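Retinoic acid receptor (Platynereis dumerilii, PDB 6EU9) binds all-trans retinoic acid through its ligand-binding domain and, as a nuclear receptor, probably regulates transcription in response to it. Local coordinates at residues Cys87-Ile92 with Ser208-Gly213. Sequence-based numbering, arbitrary orientation.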
loop_
_atom_site.group_PDB
_atom_site.type_symbol
_atom_site.label_atom_id
_atom_site.label_comp_id
_atom_site.label_asym_id
_atom_site.label_seq_id
_atom_site.Cartn_x
_atom_site.Cartn_y
_atom_site.Cartn_z
ATOM N N CYS A 87 9.441 3.268 7.848
ATOM C CA CYS A 87 10.575 2.905 7.053
ATOM C C CYS A 87 11.894 3.334 7.720
ATOM O O CYS A 87 12.849 2.553 7.704
ATOM C CB CYS A 87 10.419 3.635 5.737
ATOM S SG CYS A 87 11.691 3.215 4.589
ATOM N N LEU A 88 11.958 4.560 8.245
ATOM C CA LEU A 88 13.145 5.039 8.825
ATOM C C LEU A 88 13.473 4.409 10.155
ATOM O O LEU A 88 14.632 4.058 10.466
ATOM C CB LEU A 88 13.075 6.552 9.040
ATOM C CG LEU A 88 13.807 7.474 8.175
ATOM C CD1 LEU A 88 13.844 8.755 8.982
ATOM C CD2 LEU A 88 15.224 7.007 8.006
ATOM N N GLU A 89 12.435 4.178 10.961
ATOM C CA GLU A 89 12.591 3.433 12.202
ATOM C C GLU A 89 13.159 2.069 11.938
ATOM O O GLU A 89 14.097 1.716 12.606
ATOM C CB GLU A 89 11.241 3.308 12.868
ATOM C CG GLU A 89 10.633 4.526 13.514
ATOM C CD GLU A 89 9.109 4.509 13.466
ATOM O OE1 GLU A 89 8.531 3.378 13.469
ATOM O OE2 GLU A 89 8.461 5.586 13.367
ATOM N N ILE A 90 12.657 1.312 10.951
ATOM C CA ILE A 90 13.136 -0.056 10.737
ATOM C C ILE A 90 14.606 -0.033 10.271
ATOM O O ILE A 90 15.417 -0.849 10.674
ATOM C CB ILE A 90 12.216 -0.848 9.786
ATOM C CG1 ILE A 90 10.856 -1.003 10.448
ATOM C CG2 ILE A 90 12.719 -2.233 9.466
ATOM C CD1 ILE A 90 9.682 -1.440 9.587
ATOM N N ILE A 91 14.949 0.889 9.393
ATOM C CA ILE A 91 16.316 1.022 8.871
ATOM C C ILE A 91 17.284 1.387 9.973
ATOM O O ILE A 91 18.391 0.880 10.004
ATOM C CB ILE A 91 16.333 2.121 7.757
ATOM C CG1 ILE A 91 15.939 1.495 6.437
ATOM C CG2 ILE A 91 17.618 2.951 7.654
ATOM C CD1 ILE A 91 15.667 2.515 5.378
ATOM N N ILE A 92 16.875 2.274 10.878
ATOM C CA ILE A 92 17.735 2.584 11.966
ATOM C C ILE A 92 17.919 1.360 12.838
ATOM O O ILE A 92 19.007 1.044 13.316
ATOM C CB ILE A 92 17.217 3.812 12.710
ATOM C CG1 ILE A 92 17.306 5.007 11.742
ATOM C CG2 ILE A 92 17.990 4.053 14.015
ATOM C CD1 ILE A 92 16.543 6.247 12.141
ATOM N N SER A 208 11.689 9.021 18.310
ATOM C CA SER A 208 12.430 10.270 18.451
ATOM C C SER A 208 13.638 10.298 17.600
ATOM O O SER A 208 13.873 11.279 16.872
ATOM C CB SER A 208 12.809 10.512 19.877
ATOM O OG SER A 208 11.612 10.822 20.544
ATOM N N LEU A 209 14.397 9.226 17.616
ATOM C CA LEU A 209 15.547 9.095 16.744
ATOM C C LEU A 209 15.146 9.203 15.232
ATOM O O LEU A 209 15.809 9.845 14.441
ATOM C CB LEU A 209 16.161 7.743 16.920
ATOM C CG LEU A 209 17.620 7.516 16.887
ATOM C CD1 LEU A 209 17.809 7.355 18.383
ATOM C CD2 LEU A 209 17.832 6.213 16.132
ATOM N N SER A 210 13.981 8.602 14.876
ATOM C CA SER A 210 13.564 8.582 13.574
ATOM C C SER A 210 13.130 9.984 13.140
ATOM O O SER A 210 13.376 10.352 11.972
ATOM C CB SER A 210 12.351 7.665 13.552
ATOM O OG SER A 210 11.367 7.953 12.539
ATOM N N VAL A 211 12.483 10.728 14.018
ATOM C CA VAL A 211 11.999 12.050 13.602
ATOM C C VAL A 211 13.198 12.977 13.262
ATOM O O VAL A 211 13.163 13.715 12.251
ATOM C CB VAL A 211 11.171 12.768 14.677
ATOM C CG1 VAL A 211 10.568 14.013 14.068
ATOM C CG2 VAL A 211 10.069 11.897 15.245
ATOM N N LYS A 212 14.288 12.869 14.047
ATOM C CA LYS A 212 15.468 13.596 13.770
ATOM C C LYS A 212 16.059 13.116 12.469
ATOM O O LYS A 212 16.555 13.908 11.654
ATOM C CB LYS A 212 16.482 13.448 14.904
ATOM C CG LYS A 212 16.148 14.233 16.158
ATOM C CD LYS A 212 17.025 13.796 17.340
ATOM C CE LYS A 212 16.589 14.498 18.604
ATOM N NZ LYS A 212 16.239 13.425 19.585
ATOM N N GLY A 213 16.016 11.805 12.236
ATOM C CA GLY A 213 16.565 11.220 11.007
ATOM C C GLY A 213 15.996 11.846 9.741
ATOM O O GLY A 213 16.765 12.216 8.856
#
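Glu89 and Ser210 meet where helices 76-97 and 195-222 come together, their CA atoms 5.4 Å apart. The axes of the two short segments approach to 8.9 Å and are inclined at 109°, the helices crossing steeply. From its CB, Glu89 extends with CG anti to its own carbonyl carbon (chi1 -73°), which brings this methylene alongside Ser210: Glu89 CG lies 3.6 Å from both CB and OG of Ser210. The chain then bends at chi2 (149°). Glu89 OE2 remains 3.8 Å from Ser210 OG, too long for a hydrogen bond, and forms a salt bridge with Arg207, while OE1 pairs with Arg161. Held by two arginines, the buried carboxylate is probably ionised. One turn on, Ile92 turns its CG1 branch over the backbone beside the serine, its CD1 lying 4.0 Å from Ser210 CA and 4.2 Å from Leu209 CD2, the isoleucine and leucine side chains crossing at a slant. Leu88 takes the other part of the interface, its CD1 lying over the backbone between Ser210 O and Gly213 C. Elsewhere on helix 76-97, Ile90 and Ile91 reach Val61 of helix 47-66, and Ile90 also packs on Ser152 and Leu156 of helix 145-156, as befits a central-layer helix in the three-layered alpha-helical sandwich of nuclear receptor ligand-binding domains. The Glu89-Arg161 bridge, joining this helix to the loop after helix 145-156, is consistent with the salt bridge characteristic of heterodimer-forming nuclear receptors.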